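Local coordinates for protein inactive dihydroorotase-like domain (Chaetomium thermophilum, PDB 5NNL) that is named as an inactive relative of the dihydroorotases and probably keeps their beta/alpha-barrel fold without enzymatic activity, at residues Ala80-Ala85 with Gln114-His118; Gly51-Asp55 with Leu76-Ala80. One frame throughout, in Å; residues are numbered along the deposited sequence.

Contact 1 of 2, residues Ala80-Ala85 with Gln114-His118; sequences ATSDNA and QVEAH
The imidazole of His118 is clasped between two methyl groups of the 80-85 loop. Ala80 CB sits 3.4 Å above one face, displaced toward the rim, while Ala85 CB lies over the centre of the opposite face, 3.7 Å from the ring centroid and 13° off the normal; both approaches qualify as CH-pi contacts. In the ring plane, the edge carries the polar anchor: His118 NE2 donates to Thr81 O at 2.7 Å with an N-H...O angle of 161°, the donor lying in the carbonyl plane. Asn84 CB closes on the same rim, 3.6 Å from His118 CE1. Two faces and an in-plane bond together fix the tilt and rotation of the ring. His118 ND1, by contrast, is buried without a polar partner. His118 CG lies anti to its own carbonyl carbon (chi1 -63°), which carries the imidazole off the helix and in between Ala80 and Ala85. One turn earlier Gln114 OE1 rests 3.3 Å from Ser82 CB, its amide being held through NE2 by Ser106 O. The contact thus fastens a strand-to-helix loop, between strand 73-79 and helix 85-89, onto outer helix 111-121 of the beta/alpha barrel expected for the dihydroorotase family, with Leu98 of strand 98-100 touching both Ala80 and His118.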
ATOM      1  N   ALA A  80      12.793   0.522  -9.949  1.00 39.77           N
ATOM      2  CA  ALA A  80      13.782   1.178 -10.783  1.00 41.81           C
ATOM      3  C   ALA A  80      15.152   1.120 -10.120  1.00 43.99           C
ATOM      4  O   ALA A  80      15.279   1.137  -8.893  1.00 42.67           O
ATOM      5  CB  ALA A  80      13.388   2.633 -11.040  1.00 37.17           C
ATOM      6  N   THR A  81      16.186   1.051 -10.955  1.00 44.59           N
ATOM      7  CA  THR A  81      17.569   1.097 -10.500  1.00 43.78           C
ATOM      8  C   THR A  81      18.329   2.016 -11.446  1.00 44.14           C
ATOM      9  O   THR A  81      17.737   2.703 -12.285  1.00 41.07           O
ATOM     10  CB  THR A  81      18.202  -0.302 -10.432  1.00 50.14           C
ATOM     11  OG1 THR A  81      18.403  -0.813 -11.757  1.00 48.84           O
ATOM     12  CG2 THR A  81      17.332  -1.266  -9.634  1.00 46.24           C
ATOM     13  N   SER A  82      19.658   2.017 -11.308  1.00 48.55           N
ATOM     14  CA  SER A  82      20.501   2.922 -12.084  1.00 48.68           C
ATOM     15  C   SER A  82      20.548   2.530 -13.560  1.00 50.36           C
ATOM     16  O   SER A  82      20.584   3.402 -14.437  1.00 50.82           O
ATOM     17  CB  SER A  82      21.912   2.944 -11.496  1.00 48.04           C
ATOM     18  OG  SER A  82      22.161   1.809 -10.685  1.00 52.81           O
ATOM     19  N   ASP A  83      20.555   1.227 -13.854  1.00 49.84           N
ATOM     20  CA  ASP A  83      20.692   0.720 -15.217  1.00 52.60           C
ATOM     21  C   ASP A  83      19.493  -0.125 -15.644  1.00 54.39           C
ATOM     22  O   ASP A  83      19.614  -0.952 -16.553  1.00 55.30           O
ATOM     23  CB  ASP A  83      21.980  -0.097 -15.346  1.00 54.22           C
ATOM     24  CG  ASP A  83      22.199  -1.029 -14.171  1.00 55.67           C
ATOM     25  OD1 ASP A  83      23.318  -1.041 -13.618  1.00 57.89           O
ATOM     26  OD2 ASP A  83      21.244  -1.731 -13.783  1.00 54.82           O
ATOM     27  N   ASN A  84      18.336   0.077 -15.010  1.00 50.34           N
ATOM     28  CA  ASN A  84      17.153  -0.754 -15.213  1.00 49.69           C
ATOM     29  C   ASN A  84      16.272  -0.303 -16.370  1.00 48.63           C
ATOM     30  O   ASN A  84      15.613  -1.144 -16.994  1.00 50.16           O
ATOM     31  CB  ASN A  84      16.292  -0.748 -13.946  1.00 49.51           C
ATOM     32  CG  ASN A  84      16.335  -2.063 -13.196  1.00 50.31           C
ATOM     33  OD1 ASN A  84      17.363  -2.745 -13.172  1.00 54.11           O
ATOM     34  ND2 ASN A  84      15.217  -2.428 -12.576  1.00 46.11           N
ATOM     35  N   ALA A  85      16.233   1.000 -16.660  1.00 45.55           N
ATOM     36  CA  ALA A  85      15.167   1.565 -17.486  1.00 49.41           C
ATOM     37  C   ALA A  85      14.909   0.757 -18.751  1.00 51.60           C
ATOM     38  O   ALA A  85      13.788   0.760 -19.274  1.00 50.52           O
ATOM     39  CB  ALA A  85      15.510   3.008 -17.855  1.00 45.79           C
ATOM     40  N   GLN A 114      19.350   9.581 -13.843  1.00 39.46           N
ATOM     41  CA  GLN A 114      18.951   8.179 -13.762  1.00 39.11           C
ATOM     42  C   GLN A 114      17.434   8.041 -13.743  1.00 38.13           C
ATOM     43  O   GLN A 114      16.875   7.155 -14.399  1.00 36.73           O
ATOM     44  CB  GLN A 114      19.556   7.524 -12.521  1.00 38.54           C
ATOM     45  CG  GLN A 114      21.062   7.662 -12.406  1.00 39.77           C
ATOM     46  CD  GLN A 114      21.582   7.181 -11.069  1.00 43.32           C
ATOM     47  OE1 GLN A 114      21.348   6.038 -10.675  1.00 43.48           O
ATOM     48  NE2 GLN A 114      22.280   8.059 -10.354  1.00 42.89           N
ATOM     49  N   VAL A 115      16.751   8.906 -12.991  1.00 36.87           N
ATOM     50  CA  VAL A 115      15.294   8.856 -12.949  1.00 38.19           C
ATOM     51  C   VAL A 115      14.713   9.308 -14.283  1.00 38.22           C
ATOM     52  O   VAL A 115      13.701   8.770 -14.748  1.00 36.56           O
ATOM     53  CB  VAL A 115      14.767   9.702 -11.774  1.00 36.36           C
ATOM     54  CG1 VAL A 115      13.243   9.816 -11.816  1.00 34.97           C
ATOM     55  CG2 VAL A 115      15.207   9.091 -10.448  1.00 35.75           C
ATOM     56  N   GLU A 116      15.345  10.296 -14.923  1.00 36.21           N
ATOM     57  CA  GLU A 116      14.861  10.769 -16.217  1.00 40.58           C
ATOM     58  C   GLU A 116      14.832   9.643 -17.241  1.00 41.02           C
ATOM     59  O   GLU A 116      13.933   9.598 -18.087  1.00 40.67           O
ATOM     60  CB  GLU A 116      15.737  11.924 -16.715  1.00 40.63           C
ATOM     61  CG  GLU A 116      15.529  12.320 -18.182  1.00 40.73           C
ATOM     62  CD  GLU A 116      14.151  12.888 -18.461  1.00 44.24           C
ATOM     63  OE1 GLU A 116      13.423  13.195 -17.496  1.00 45.15           O
ATOM     64  OE2 GLU A 116      13.794  13.034 -19.650  1.00 46.15           O
ATOM     65  N   ALA A 117      15.803   8.729 -17.180  1.00 39.11           N
ATOM     66  CA  ALA A 117      15.843   7.622 -18.130  1.00 40.22           C
ATOM     67  C   ALA A 117      14.568   6.791 -18.048  1.00 41.36           C
ATOM     68  O   ALA A 117      13.941   6.492 -19.071  1.00 42.42           O
ATOM     69  CB  ALA A 117      17.079   6.758 -17.868  1.00 38.96           C
ATOM     70  N   HIS A 118      14.155   6.429 -16.830  1.00 43.27           N
ATOM     71  CA  HIS A 118      12.913   5.680 -16.660  1.00 38.42           C
ATOM     72  C   HIS A 118      11.715   6.475 -17.163  1.00 41.14           C
ATOM     73  O   HIS A 118      10.834   5.925 -17.833  1.00 41.12           O
ATOM     74  CB  HIS A 118      12.732   5.304 -15.191  1.00 39.61           C
ATOM     75  CG  HIS A 118      13.793   4.388 -14.666  1.00 39.26           C
ATOM     76  ND1 HIS A 118      13.667   3.015 -14.683  1.00 41.18           N
ATOM     77  CD2 HIS A 118      14.998   4.647 -14.106  1.00 39.90           C
ATOM     78  CE1 HIS A 118      14.749   2.469 -14.157  1.00 43.68           C
ATOM     79  NE2 HIS A 118      15.572   3.438 -13.797  1.00 39.48           N
TER

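Contact 2 of 2, residues Gly51-Asp55 with Leu76-Ala80; sequences GSISD and LSITA
Thr79 has OG1 beside its own backbone N (chi1 -41°), and this places the hydroxyl and the amide to converge on Ile53 O. The two bonds differ in geometry. Thr79 N donates at 2.7 Å to Ile53 O, nearly in line with the carbonyl (C=O...N 175°), whereas Thr79 OG1 donates to the same oxygen at 3.1 Å from above the carbonyl plane. A CA-H...O contact from Ile78 CA, 3.6 Å from Ile53 O, adds a third approach. In Ile53, CG1 lies anti to the carbonyl carbon and the chain continues extended to CD1, which meets Leu76 CD2 at 4.0 Å; the two side chains cross at about a right angle. The other branch of Ile53, CG2, packs against Ile78 CG1, and both branches of Ile53 close round Ser77 O, CG2 at 3.3 Å and CD1 at 3.5 Å. Residues 52-55 and 76-79 run 86° apart, end to end, and one carbonyl takes both hydrogen bonds that join them. Here the loop after strand 39-44 lies across the end of strand 73-79. Helix 56-64, with Asp55 as its N-cap bonded to Ser58 N, supplies Ala62 against Ile53 and Leu76, while strand 98-100 covers Ile78 and Thr79.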
ATOM      1  N   GLY A  51      15.331  -8.602  -1.100  1.00 51.33           N
ATOM      2  CA  GLY A  51      15.338  -8.672  -2.544  1.00 47.24           C
ATOM      3  C   GLY A  51      14.323  -7.712  -3.119  1.00 41.95           C
ATOM      4  O   GLY A  51      13.722  -6.911  -2.401  1.00 42.72           O
ATOM      5  N   SER A  52      14.138  -7.800  -4.433  1.00 39.73           N
ATOM      6  CA  SER A  52      13.197  -6.918  -5.105  1.00 41.66           C
ATOM      7  C   SER A  52      12.931  -7.438  -6.508  1.00 43.60           C
ATOM      8  O   SER A  52      13.740  -8.173  -7.082  1.00 44.33           O
ATOM      9  CB  SER A  52      13.731  -5.484  -5.174  1.00 43.55           C
ATOM     10  OG  SER A  52      14.876  -5.422  -6.009  1.00 44.10           O
ATOM     11  N   ILE A  53      11.784  -7.040  -7.053  1.00 40.81           N
ATOM     12  CA  ILE A  53      11.507  -7.215  -8.476  1.00 40.61           C
ATOM     13  C   ILE A  53      12.244  -6.094  -9.203  1.00 42.31           C
ATOM     14  O   ILE A  53      11.786  -4.951  -9.242  1.00 37.69           O
ATOM     15  CB  ILE A  53      10.007  -7.211  -8.779  1.00 40.17           C
ATOM     16  CG1 ILE A  53       9.331  -8.398  -8.081  1.00 38.52           C
ATOM     17  CG2 ILE A  53       9.766  -7.256 -10.296  1.00 41.92           C
ATOM     18  CD1 ILE A  53       7.824  -8.483  -8.298  1.00 37.88           C
ATOM     19  N   SER A  54      13.408  -6.426  -9.774  1.00 41.35           N
ATOM     20  CA  SER A  54      14.272  -5.454 -10.431  1.00 45.88           C
ATOM     21  C   SER A  54      14.678  -5.837 -11.849  1.00 47.46           C
ATOM     22  O   SER A  54      15.286  -5.007 -12.535  1.00 41.73           O
ATOM     23  CB  SER A  54      15.548  -5.233  -9.600  1.00 46.24           C
ATOM     24  OG  SER A  54      16.132  -6.472  -9.220  1.00 47.85           O
ATOM     25  N   ASP A  55      14.368  -7.046 -12.311  1.00 47.38           N
ATOM     26  CA  ASP A  55      14.742  -7.482 -13.651  1.00 48.84           C
ATOM     27  C   ASP A  55      13.746  -8.541 -14.116  1.00 50.20           C
ATOM     28  O   ASP A  55      12.745  -8.815 -13.447  1.00 48.43           O
ATOM     29  CB  ASP A  55      16.183  -8.001 -13.647  1.00 46.86           C
ATOM     30  CG  ASP A  55      16.439  -8.968 -12.513  1.00 49.82           C
ATOM     31  OD1 ASP A  55      15.545  -9.795 -12.235  1.00 47.66           O
ATOM     32  OD2 ASP A  55      17.526  -8.898 -11.899  1.00 54.23           O
ATOM     33  N   LEU A  76       1.437  -6.971  -9.858  1.00 39.19           N
ATOM     34  CA  LEU A  76       2.843  -6.849  -9.520  1.00 39.00           C
ATOM     35  C   LEU A  76       3.348  -5.466  -9.917  1.00 32.15           C
ATOM     36  O   LEU A  76       2.666  -4.690 -10.592  1.00 34.10           O
ATOM     37  CB  LEU A  76       3.673  -7.941 -10.199  1.00 40.21           C
ATOM     38  CG  LEU A  76       3.519  -9.363  -9.649  1.00 42.84           C
ATOM     39  CD1 LEU A  76       4.316 -10.349 -10.491  1.00 40.66           C
ATOM     40  CD2 LEU A  76       3.962  -9.442  -8.194  1.00 40.23           C
ATOM     41  N   SER A  77       4.558  -5.160  -9.469  1.00 35.60           N
ATOM     42  CA  SER A  77       5.208  -3.900  -9.783  1.00 34.05           C
ATOM     43  C   SER A  77       6.696  -4.184  -9.904  1.00 35.72           C
ATOM     44  O   SER A  77       7.160  -5.284  -9.592  1.00 36.27           O
ATOM     45  CB  SER A  77       4.910  -2.842  -8.714  1.00 32.41           C
ATOM     46  OG  SER A  77       5.417  -1.566  -9.073  1.00 35.07           O
ATOM     47  N   ILE A  78       7.449  -3.187 -10.359  1.00 34.21           N
ATOM     48  CA  ILE A  78       8.875  -3.361 -10.607  1.00 36.77           C
ATOM     49  C   ILE A  78       9.640  -2.143 -10.107  1.00 34.89           C
ATOM     50  O   ILE A  78       9.179  -1.005 -10.243  1.00 35.89           O
ATOM     51  CB  ILE A  78       9.155  -3.613 -12.102  1.00 34.53           C
ATOM     52  CG1 ILE A  78      10.634  -3.916 -12.311  1.00 38.36           C
ATOM     53  CG2 ILE A  78       8.705  -2.420 -12.952  1.00 36.02           C
ATOM     54  CD1 ILE A  78      10.888  -4.876 -13.472  1.00 40.79           C
ATOM     55  N   THR A  79      10.820  -2.395  -9.543  1.00 35.89           N
ATOM     56  CA  THR A  79      11.660  -1.362  -8.953  1.00 35.76           C
ATOM     57  C   THR A  79      12.637  -0.795  -9.972  1.00 40.22           C
ATOM     58  O   THR A  79      13.256  -1.537 -10.742  1.00 40.22           O
ATOM     59  CB  THR A  79      12.456  -1.933  -7.780  1.00 38.19           C
ATOM     60  OG1 THR A  79      11.617  -2.797  -7.009  1.00 39.77           O
ATOM     61  CG2 THR A  79      12.992  -0.825  -6.895  1.00 40.60           C
ATOM     62  N   ALA A  80      12.793   0.522  -9.949  1.00 39.77           N
ATOM     63  CA  ALA A  80      13.782   1.178 -10.783  1.00 41.81           C
ATOM     64  C   ALA A  80      15.152   1.120 -10.120  1.00 43.99           C
ATOM     65  O   ALA A  80      15.279   1.137  -8.893  1.00 42.67           O
ATOM     66  CB  ALA A  80      13.388   2.633 -11.040  1.00 37.17           C
TER

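In the fold
Contact 2 ties the loop before helix 56-64 to the end of strand 73-79, and contact 1 takes up the chain where that strand runs out; Ala80 belongs to both. Their centres are 12 Å apart, on the same side of the chain's centre, with contact 2 nearer to it (about 15 Å, against 22 Å for contact 1). Asn84 bridges them: its ND2 lies 2.6 Å from Ser54 O, a probable hydrogen bond. Backbone bonds of Ile78 and of Ala80, just past the strand, with Phe99 join this chain to the neighbouring strand 98-100. Contact 2 thus joins one strand-to-helix loop to the next strand, contact 1 docks the following loop on helix 111-121, and Asn84 connects the two loops.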